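Local coordinates for endoglycosidase (Bacteroides thetaiotaomicron, PDB 6Q64), which probably hydrolyses glycosidic bonds of complex N-glycans, as a family 18 glycoside hydrolase built on a TIM-barrel fold, at residues 119-122 / 123-127; 55-58 / 59-62; 108-111 / 112-116; 343-346 / 347-350. The protein carries 1 engineered substitution. One frame throughout, in Å; residues are numbered along the deposited sequence.

Followed from the N terminus, the four contacts come in series, none nesting in or crossing another, and none closes a long loop: contact 2 is a turn within a helix, the others are helix ends. Contact 2 lies within helix 53-65, ahead of the first barrel strand, 72-76. Contacts 3 and 1 mark the two ends of helix 112-123: the loop after strand 100-102 enters it at contact 3, and contact 1 releases it toward strand 128-135. Phe59 of contact 2 packs on Val124 and Lys125 of contact 1, tying helix 53-65 to the loop that follows helix 112-123. Contact 4 starts helix 346-358 after the last strand, 329-333, its nearest atoms about 7 Å from those of contact 2.

Contact 1: 119-122 / 123-127; sequences KFFQ and EVKGG
Val124 lies against one face of the Phe120 ring, one helical turn earlier, in a CH-pi contact: CB of Val124 is 4.0 Å from the Phe120 ring centroid and almost on the ring normal, while CG1 reaches Phe120 CZ at 3.5 Å. With CG swung trans to the backbone N (chi1 -175°), the Phe120 ring turns forward along the chain over the valine. With an alanine in place of Phe120, a gap would probably open beside Val124, and Lys92 would lose its cation-pi partner. A second CH-pi contact has CA of Gly127 3.8 Å from the Phe121 ring centroid, offset toward the rim; lacking a side chain, the glycine can come this near.

Such a turn ends helix 112-123 and hands the chain to strand 128-135, an alpha-to-beta connection of the TIM barrel.

Backbone hydrogen bonds carry the transition. Glu123 N donates to Lys119 O (3.0 Å) and Val124 N to Phe120 O (2.9 Å), both regular helical bonds, before the reach lengthens and Gly127 N bonds to Phe121 O at 2.8 Å.

The polar ends of Gln122 and Lys125 find partners elsewhere in the chain: Gln122 NE2 donates to Asn181 O, and Lys125 NZ forms a salt bridge with Asp96.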
loop_
_atom_site.group_PDB
_atom_site.type_symbol
_atom_site.label_atom_id
_atom_site.label_comp_id
_atom_site.label_asym_id
_atom_site.label_seq_id
_atom_site.Cartn_x
_atom_site.Cartn_y
_atom_site.Cartn_z
ATOM N N LYS A 119 13.162 -7.263 -9.102
ATOM C CA LYS A 119 13.100 -8.690 -9.540
ATOM C C LYS A 119 13.384 -9.570 -8.311
ATOM O O LYS A 119 12.689 -10.603 -8.137
ATOM C CB LYS A 119 14.025 -8.968 -10.733
ATOM C CG LYS A 119 14.104 -10.432 -11.183
ATOM C CD LYS A 119 14.343 -10.658 -12.672
ATOM C CE LYS A 119 13.127 -10.252 -13.502
ATOM N NZ LYS A 119 13.444 -10.082 -14.945
ATOM N N PHE A 120 14.331 -9.151 -7.463
ATOM C CA PHE A 120 14.814 -9.920 -6.286
ATOM C C PHE A 120 13.717 -9.879 -5.218
ATOM O O PHE A 120 13.248 -10.935 -4.727
ATOM C CB PHE A 120 16.150 -9.356 -5.781
ATOM C CG PHE A 120 16.732 -10.170 -4.666
ATOM C CD1 PHE A 120 16.331 -9.970 -3.366
ATOM C CD2 PHE A 120 17.603 -11.205 -4.926
ATOM C CE1 PHE A 120 16.823 -10.764 -2.346
ATOM C CE2 PHE A 120 18.102 -11.994 -3.902
ATOM C CZ PHE A 120 17.709 -11.772 -2.614
ATOM N N PHE A 121 13.296 -8.661 -4.891
ATOM C CA PHE A 121 12.142 -8.360 -4.007
ATOM C C PHE A 121 10.929 -9.232 -4.353
ATOM O O PHE A 121 10.289 -9.729 -3.437
ATOM C CB PHE A 121 11.747 -6.895 -4.131
ATOM C CG PHE A 121 10.725 -6.458 -3.116
ATOM C CD1 PHE A 121 10.977 -6.559 -1.768
ATOM C CD2 PHE A 121 9.507 -5.932 -3.501
ATOM C CE1 PHE A 121 10.055 -6.113 -0.836
ATOM C CE2 PHE A 121 8.591 -5.500 -2.566
ATOM C CZ PHE A 121 8.870 -5.582 -1.233
ATOM N N GLN A 122 10.610 -9.388 -5.633
ATOM C CA GLN A 122 9.428 -10.163 -6.074
ATOM C C GLN A 122 9.689 -11.658 -5.957
ATOM O O GLN A 122 8.880 -12.288 -5.341
ATOM C CB GLN A 122 9.031 -9.805 -7.500
ATOM C CG GLN A 122 8.438 -8.414 -7.646
ATOM C CD GLN A 122 8.381 -8.041 -9.102
ATOM O OE1 GLN A 122 9.046 -8.642 -9.957
ATOM N NE2 GLN A 122 7.565 -7.041 -9.390
ATOM N N GLU A 123 10.755 -12.190 -6.554
ATOM C CA GLU A 123 10.961 -13.646 -6.815
ATOM C C GLU A 123 11.548 -14.400 -5.604
ATOM O O GLU A 123 11.311 -15.621 -5.471
ATOM C CB GLU A 123 11.937 -13.810 -7.974
ATOM C CG GLU A 123 11.314 -13.604 -9.347
ATOM C CD GLU A 123 12.118 -14.180 -10.512
ATOM O OE1 GLU A 123 11.580 -14.218 -11.639
ATOM O OE2 GLU A 123 13.283 -14.596 -10.292
ATOM N N VAL A 124 12.350 -13.728 -4.780
ATOM C CA VAL A 124 13.116 -14.375 -3.678
ATOM C C VAL A 124 12.412 -14.029 -2.373
ATOM O O VAL A 124 12.033 -14.947 -1.657
ATOM C CB VAL A 124 14.596 -13.932 -3.671
ATOM C CG1 VAL A 124 15.302 -14.342 -2.395
ATOM C CG2 VAL A 124 15.349 -14.456 -4.871
ATOM N N LYS A 125 12.303 -12.745 -2.066
ATOM C CA LYS A 125 11.380 -12.248 -1.026
ATOM C C LYS A 125 9.994 -12.416 -1.645
ATOM O O LYS A 125 9.917 -12.472 -2.889
ATOM C CB LYS A 125 11.760 -10.804 -0.712
ATOM C CG LYS A 125 13.172 -10.644 -0.181
ATOM C CD LYS A 125 13.445 -9.278 0.415
ATOM C CE LYS A 125 14.016 -9.364 1.812
ATOM N NZ LYS A 125 13.824 -8.084 2.528
ATOM N N GLY A 126 8.912 -12.498 -0.905
ATOM C CA GLY A 126 7.643 -12.672 -1.650
ATOM C C GLY A 126 6.993 -11.346 -1.987
ATOM O O GLY A 126 5.745 -11.251 -1.882
ATOM N N GLY A 127 7.794 -10.324 -2.270
ATOM C CA GLY A 127 7.366 -8.922 -2.072
ATOM C C GLY A 127 6.615 -8.388 -3.268
ATOM O O GLY A 127 6.762 -8.976 -4.380
#

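Contact 2: 55-58 / 59-62; sequences MREY and FAQI
Tyr58, Phe59 and Ile62 form the tight side of this helical turn. The edge of the Tyr58 ring meets the face of Phe59 in an edge-to-face pair, with centroids 4.9 Å apart and planes at 58°; CE2 of Tyr58 approaches CE1 of Phe59 to 3.6 Å. One face of the tyrosine is in turn covered by Ile62, whose CG1 lies 4.0 Å from the Tyr58 ring centroid in a CH-pi contact. The isoleucine reaches it because CG1 stands beside its own backbone N (chi1 -63°), directed back toward the preceding turn. Held by these neighbours, the tyrosine also engages its OH in a hydrogen bond with Asp96. Phe59 is the buried member, and its CD2 comes to 3.1 Å from the carbonyl O of Met55, a selenomethionine.

The opposing case is the solvent side. Glu57 and Gln61 are exposed, and although OE2 of Glu57 lies 3.5 Å from NE2 of Gln61, the angle is too poor for a hydrogen bond; carboxylate and amide planes stand 76° apart. What joins these two residues firmly is the backbone, Gln61 N donating to Glu57 O at 3.2 Å. Arg56 extends away from the turn, with a weak hydrogen bond from NH1 to Leu51 O.

One apolar, aromatic flank and one polar, solvent-facing flank make helix 53-65 a typical amphipathic helix; it precedes the first strand of this TIM-barrel enzyme and packs Phe59 on the loop after helix 112-123.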
loop_
_atom_site.group_PDB
_atom_site.type_symbol
_atom_site.label_atom_id
_atom_site.label_comp_id
_atom_site.label_asym_id
_atom_site.label_seq_id
_atom_site.Cartn_x
_atom_site.Cartn_y
_atom_site.Cartn_z
HETATM N N MSE A 55 20.254 -20.020 2.616
HETATM C CA MSE A 55 19.536 -18.759 2.450
HETATM C C MSE A 55 18.442 -18.855 1.396
HETATM O O MSE A 55 17.501 -18.070 1.408
HETATM C CB MSE A 55 20.446 -17.604 2.042
HETATM C CG MSE A 55 21.402 -17.169 3.096
HETATM SE SE MSE A 55 20.485 -16.284 4.552
HETATM C CE MSE A 55 21.079 -17.818 5.533
ATOM N N ARG A 56 18.605 -19.772 0.452
ATOM C CA ARG A 56 17.514 -20.161 -0.420
ATOM C C ARG A 56 16.317 -20.636 0.425
ATOM O O ARG A 56 15.208 -20.101 0.203
ATOM C CB ARG A 56 17.997 -21.243 -1.390
ATOM C CG ARG A 56 18.173 -20.730 -2.810
ATOM C CD ARG A 56 19.440 -21.182 -3.503
ATOM N NE ARG A 56 19.417 -22.592 -3.850
ATOM C CZ ARG A 56 20.476 -23.272 -4.257
ATOM N NH1 ARG A 56 21.637 -22.657 -4.381
ATOM N NH2 ARG A 56 20.370 -24.557 -4.547
ATOM N N GLU A 57 16.559 -21.584 1.340
ATOM C CA GLU A 57 15.554 -22.240 2.204
ATOM C C GLU A 57 14.960 -21.173 3.122
ATOM O O GLU A 57 13.726 -21.180 3.312
ATOM C CB GLU A 57 16.162 -23.438 2.957
ATOM C CG GLU A 57 15.206 -24.145 3.945
ATOM C CD GLU A 57 13.843 -24.662 3.436
ATOM O OE1 GLU A 57 13.831 -25.603 2.592
ATOM O OE2 GLU A 57 12.772 -24.147 3.899
ATOM N N TYR A 58 15.787 -20.275 3.656
ATOM C CA TYR A 58 15.323 -19.202 4.566
ATOM C C TYR A 58 14.247 -18.407 3.838
ATOM O O TYR A 58 13.231 -18.158 4.441
ATOM C CB TYR A 58 16.427 -18.229 4.983
ATOM C CG TYR A 58 15.910 -16.944 5.593
ATOM C CD1 TYR A 58 15.209 -16.961 6.784
ATOM C CD2 TYR A 58 16.050 -15.713 4.953
ATOM C CE1 TYR A 58 14.705 -15.792 7.344
ATOM C CE2 TYR A 58 15.552 -14.529 5.498
ATOM C CZ TYR A 58 14.878 -14.567 6.709
ATOM O OH TYR A 58 14.387 -13.433 7.303
ATOM N N PHE A 59 14.494 -17.958 2.610
ATOM C CA PHE A 59 13.564 -17.022 1.921
ATOM C C PHE A 59 12.360 -17.811 1.397
ATOM O O PHE A 59 11.368 -17.180 1.056
ATOM C CB PHE A 59 14.245 -16.248 0.789
ATOM C CG PHE A 59 15.160 -15.130 1.215
ATOM C CD1 PHE A 59 14.671 -14.031 1.894
ATOM C CD2 PHE A 59 16.505 -15.149 0.898
ATOM C CE1 PHE A 59 15.507 -12.993 2.269
ATOM C CE2 PHE A 59 17.334 -14.102 1.267
ATOM C CZ PHE A 59 16.839 -13.027 1.959
ATOM N N ALA A 60 12.462 -19.142 1.311
ATOM C CA ALA A 60 11.347 -20.043 0.930
ATOM C C ALA A 60 10.285 -20.000 2.037
ATOM O O ALA A 60 9.090 -19.895 1.698
ATOM C CB ALA A 60 11.845 -21.444 0.689
ATOM N N GLN A 61 10.700 -20.036 3.303
ATOM C CA GLN A 61 9.779 -19.901 4.451
ATOM C C GLN A 61 9.208 -18.487 4.460
ATOM O O GLN A 61 8.039 -18.333 4.853
ATOM C CB GLN A 61 10.473 -20.126 5.780
ATOM C CG GLN A 61 11.440 -21.279 5.719
ATOM C CD GLN A 61 10.886 -22.501 6.388
ATOM O OE1 GLN A 61 9.696 -22.794 6.266
ATOM N NE2 GLN A 61 11.762 -23.204 7.102
ATOM N N ILE A 62 9.990 -17.485 4.071
ATOM C CA ILE A 62 9.471 -16.091 4.059
ATOM C C ILE A 62 8.359 -16.045 3.019
ATOM O O ILE A 62 7.294 -15.521 3.334
ATOM C CB ILE A 62 10.569 -15.043 3.803
ATOM C CG1 ILE A 62 11.604 -15.058 4.926
ATOM C CG2 ILE A 62 9.973 -13.649 3.654
ATOM C CD1 ILE A 62 10.998 -14.938 6.298
#

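Contact 3: 108-111 / 112-116; sequences GYLS and DEQKA
Ser111 and Gln114 exchange hydrogen bonds in both directions, and Leu110 flanks the exchange; these three residues carry most of the contact. Ser111 is the N-cap of helix 112-123. Its OG accepts from Gln114 N at 3.0 Å, reaching the amide because the hydroxyl sits between the backbone N and the carbonyl carbon (chi1 71°). In return Ser111 N donates to OE1 of Gln114 at 2.7 Å, and the donor lies in the plane of the side-chain carbonyl. The pair is a capping box. OG adds a weak bond to the same OE1, so the glutamine oxygen receives two donors from one residue.

The Gln114 chain, extended beyond CG, reaches back alongside the cap, and there it crosses Leu110 at about a right angle. CD2 of Leu110 stands 3.8 Å from CD of Gln114, and CA of Leu110 is 3.1 Å from OE1 of Gln114. Beyond the contact, Leu110 packs on Trp80 and Tyr180.

The first full helical bond follows, from Lys115 N to Ser111 O at 2.9 Å. On the outside, NZ of Lys115 makes a long ion pair with OD1 of Asp112, 4.0 Å away.

Because NE2 of Gln114 donates to Trp80 O while OE1 accepts from Ser111, the two ends of the amide are told apart. Its rotation is therefore probably fixed, and a neutral side chain supplies both the acceptor that closes the capping box and the donor that joins helix start to neighbouring loop.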
loop_
_atom_site.group_PDB
_atom_site.type_symbol
_atom_site.label_atom_id
_atom_site.label_comp_id
_atom_site.label_asym_id
_atom_site.label_seq_id
_atom_site.Cartn_x
_atom_site.Cartn_y
_atom_site.Cartn_z
ATOM N N GLY A 108 7.637 6.271 -13.950
ATOM C CA GLY A 108 8.110 5.357 -14.995
ATOM C C GLY A 108 9.607 5.477 -15.135
ATOM O O GLY A 108 10.276 5.706 -14.105
ATOM N N TYR A 109 10.101 5.298 -16.358
ATOM C CA TYR A 109 11.535 5.413 -16.713
ATOM C C TYR A 109 12.429 4.786 -15.623
ATOM O O TYR A 109 13.319 5.517 -15.152
ATOM C CB TYR A 109 11.864 6.898 -16.865
ATOM C CG TYR A 109 11.197 7.626 -18.009
ATOM C CD1 TYR A 109 11.612 7.410 -19.315
ATOM C CD2 TYR A 109 10.232 8.602 -17.791
ATOM C CE1 TYR A 109 11.067 8.108 -20.380
ATOM C CE2 TYR A 109 9.672 9.308 -18.845
ATOM C CZ TYR A 109 10.091 9.056 -20.142
ATOM O OH TYR A 109 9.558 9.717 -21.206
ATOM N N LEU A 110 12.212 3.518 -15.223
ATOM C CA LEU A 110 13.020 2.813 -14.180
ATOM C C LEU A 110 14.438 2.490 -14.694
ATOM O O LEU A 110 14.579 2.078 -15.870
ATOM C CB LEU A 110 12.327 1.513 -13.753
ATOM C CG LEU A 110 10.974 1.631 -13.034
ATOM C CD1 LEU A 110 10.551 0.277 -12.474
ATOM C CD2 LEU A 110 10.972 2.669 -11.916
ATOM N N SER A 111 15.452 2.627 -13.826
ATOM C CA SER A 111 16.856 2.194 -14.063
ATOM C C SER A 111 16.940 0.662 -14.070
ATOM O O SER A 111 16.074 0.010 -13.467
ATOM C CB SER A 111 17.812 2.790 -13.042
ATOM O OG SER A 111 17.663 2.227 -11.738
ATOM N N ASP A 112 17.959 0.121 -14.734
ATOM C CA ASP A 112 18.301 -1.330 -14.773
ATOM C C ASP A 112 18.489 -1.869 -13.334
ATOM O O ASP A 112 18.209 -3.100 -13.079
ATOM C CB ASP A 112 19.567 -1.544 -15.618
ATOM C CG ASP A 112 19.418 -1.198 -17.092
ATOM O OD1 ASP A 112 18.248 -0.979 -17.549
ATOM O OD2 ASP A 112 20.470 -1.146 -17.765
ATOM N N GLU A 113 18.982 -0.983 -12.443
ATOM C CA GLU A 113 19.277 -1.263 -11.007
ATOM C C GLU A 113 17.956 -1.268 -10.199
ATOM O O GLU A 113 17.852 -2.022 -9.208
ATOM C CB GLU A 113 20.304 -0.263 -10.437
ATOM C CG GLU A 113 21.598 -0.137 -11.236
ATOM C CD GLU A 113 21.640 0.932 -12.326
ATOM O OE1 GLU A 113 22.073 0.611 -13.450
ATOM O OE2 GLU A 113 21.247 2.089 -12.052
ATOM N N GLN A 114 16.991 -0.427 -10.572
ATOM C CA GLN A 114 15.594 -0.501 -10.076
ATOM C C GLN A 114 14.974 -1.821 -10.545
ATOM O O GLN A 114 14.452 -2.564 -9.695
ATOM C CB GLN A 114 14.757 0.684 -10.568
ATOM C CG GLN A 114 14.681 1.823 -9.562
ATOM C CD GLN A 114 14.359 3.156 -10.190
ATOM O OE1 GLN A 114 14.420 3.333 -11.414
ATOM N NE2 GLN A 114 14.012 4.116 -9.339
ATOM N N LYS A 115 15.028 -2.110 -11.846
ATOM C CA LYS A 115 14.405 -3.338 -12.409
ATOM C C LYS A 115 14.896 -4.573 -11.633
ATOM O O LYS A 115 14.033 -5.448 -11.355
ATOM C CB LYS A 115 14.660 -3.420 -13.912
ATOM C CG LYS A 115 13.924 -2.360 -14.728
ATOM C CD LYS A 115 14.069 -2.528 -16.237
ATOM C CE LYS A 115 14.360 -1.226 -16.943
ATOM N NZ LYS A 115 14.373 -1.427 -18.402
ATOM N N ALA A 116 16.195 -4.619 -11.256
ATOM C CA ALA A 116 16.890 -5.792 -10.649
ATOM C C ALA A 116 16.541 -5.962 -9.164
ATOM O O ALA A 116 16.445 -7.126 -8.716
ATOM C CB ALA A 116 18.383 -5.657 -10.798
#

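Contact 4: 343-346 / 347-350; sequences PPYK and WLRK
The indole of Trp347 has the Lys346 side chain along one face: CE of Lys346 is 4.1 Å from the centroid of the six-membered ring, a CH-pi contact, CD lies above the plane nearer the rim, and NZ of Lys346 comes to 3.4 Å from CZ2 of Trp347. At the edge of the Arg349 guanidinium, in its plane, is the carbonyl O of Pro344; Leu348 CD2 meets the Tyr345 ring obliquely, 4.2 Å from CD1 of Tyr345. The setting is a helix start in which a type II beta turn from Pro343 to Lys346 delivers Tyr345 as N-cap of helix 346-358, the last helix of the TIM barrel.

Lys346 and Trp347 run side by side because the lysine is fully extended, its CG opposite the backbone N (chi1 -179°). Replaced by an alanine, Trp347 would no longer offer a ring, and the Lys346 chain is likely to be set free to turn while Lys291 O loses the weak bond from NE1.

Asp338 serves the cap from outside, its carboxylate accepting from the backbone N of both Trp347 and Leu348. Helical bonds follow from Arg349 N to Tyr345 O (3.0 Å) and from Lys350 N to Lys346 O (3.0 Å). Finally, Arg349 NE points almost straight at Pro344 O, at 173°, yet across 3.5 Å, a weak bond.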
loop_
_atom_site.group_PDB
_atom_site.type_symbol
_atom_site.label_atom_id
_atom_site.label_comp_id
_atom_site.label_asym_id
_atom_site.label_seq_id
_atom_site.Cartn_x
_atom_site.Cartn_y
_atom_site.Cartn_z
ATOM N N PRO A 343 17.438 0.129 16.335
ATOM C CA PRO A 343 18.011 -0.282 15.055
ATOM C C PRO A 343 17.345 0.338 13.851
ATOM O O PRO A 343 16.251 0.851 13.991
ATOM C CB PRO A 343 17.642 -1.763 14.909
ATOM C CG PRO A 343 16.513 -1.990 15.901
ATOM C CD PRO A 343 16.719 -0.966 17.000
ATOM N N PRO A 344 17.885 0.175 12.624
ATOM C CA PRO A 344 17.190 0.623 11.421
ATOM C C PRO A 344 15.874 -0.146 11.253
ATOM O O PRO A 344 15.904 -1.366 11.469
ATOM C CB PRO A 344 18.158 0.340 10.260
ATOM C CG PRO A 344 19.139 -0.675 10.803
ATOM C CD PRO A 344 19.169 -0.464 12.302
ATOM N N TYR A 345 14.816 0.584 10.854
ATOM C CA TYR A 345 13.391 0.146 10.738
ATOM C C TYR A 345 12.867 -0.320 12.114
ATOM O O TYR A 345 12.067 -1.282 12.237
ATOM C CB TYR A 345 13.212 -0.884 9.619
ATOM C CG TYR A 345 13.084 -0.278 8.248
ATOM C CD1 TYR A 345 11.911 0.325 7.837
ATOM C CD2 TYR A 345 14.144 -0.276 7.364
ATOM C CE1 TYR A 345 11.795 0.907 6.583
ATOM C CE2 TYR A 345 14.050 0.288 6.104
ATOM C CZ TYR A 345 12.867 0.883 5.716
ATOM O OH TYR A 345 12.758 1.439 4.481
ATOM N N LYS A 346 13.288 0.406 13.145
ATOM C CA LYS A 346 13.027 0.067 14.560
ATOM C C LYS A 346 11.535 -0.218 14.707
ATOM O O LYS A 346 11.169 -1.309 15.192
ATOM C CB LYS A 346 13.454 1.235 15.458
ATOM C CG LYS A 346 13.271 1.016 16.952
ATOM C CD LYS A 346 13.532 2.260 17.730
ATOM C CE LYS A 346 13.366 2.102 19.228
ATOM N NZ LYS A 346 13.381 3.437 19.901
ATOM N N TRP A 347 10.728 0.763 14.314
ATOM C CA TRP A 347 9.303 0.856 14.704
ATOM C C TRP A 347 8.503 -0.140 13.877
ATOM O O TRP A 347 7.812 -0.989 14.450
ATOM C CB TRP A 347 8.820 2.286 14.530
ATOM C CG TRP A 347 9.470 3.189 15.526
ATOM C CD1 TRP A 347 10.245 4.276 15.270
ATOM C CD2 TRP A 347 9.417 3.071 16.952
ATOM N NE1 TRP A 347 10.639 4.874 16.435
ATOM C CE2 TRP A 347 10.163 4.144 17.485
ATOM C CE3 TRP A 347 8.772 2.193 17.831
ATOM C CZ2 TRP A 347 10.312 4.339 18.854
ATOM C CZ3 TRP A 347 8.923 2.376 19.187
ATOM C CH2 TRP A 347 9.708 3.424 19.687
ATOM N N LEU A 348 8.656 -0.096 12.562
ATOM C CA LEU A 348 7.988 -1.103 11.713
ATOM C C LEU A 348 8.317 -2.529 12.205
ATOM O O LEU A 348 7.383 -3.324 12.357
ATOM C CB LEU A 348 8.377 -0.865 10.255
ATOM C CG LEU A 348 7.554 -1.660 9.245
ATOM C CD1 LEU A 348 6.063 -1.341 9.362
ATOM C CD2 LEU A 348 8.049 -1.404 7.826
ATOM N N ARG A 349 9.580 -2.866 12.466
ATOM C CA ARG A 349 9.987 -4.259 12.822
ATOM C C ARG A 349 9.341 -4.693 14.154
ATOM O O ARG A 349 8.887 -5.876 14.307
ATOM C CB ARG A 349 11.502 -4.316 12.985
ATOM C CG ARG A 349 12.270 -4.775 11.760
ATOM C CD ARG A 349 13.706 -5.053 12.168
ATOM N NE ARG A 349 14.637 -4.576 11.169
ATOM C CZ ARG A 349 14.966 -5.245 10.069
ATOM N NH1 ARG A 349 14.450 -6.443 9.827
ATOM N NH2 ARG A 349 15.831 -4.718 9.214
ATOM N N LYS A 350 9.389 -3.779 15.112
ATOM C CA LYS A 350 8.819 -3.980 16.446
ATOM C C LYS A 350 7.314 -4.188 16.279
ATOM O O LYS A 350 6.784 -5.192 16.798
ATOM C CB LYS A 350 9.102 -2.764 17.329
ATOM C CG LYS A 350 9.042 -3.047 18.824
ATOM C CD LYS A 350 9.329 -1.819 19.609
ATOM C CE LYS A 350 10.354 -2.054 20.694
ATOM N NZ LYS A 350 9.695 -2.651 21.888
#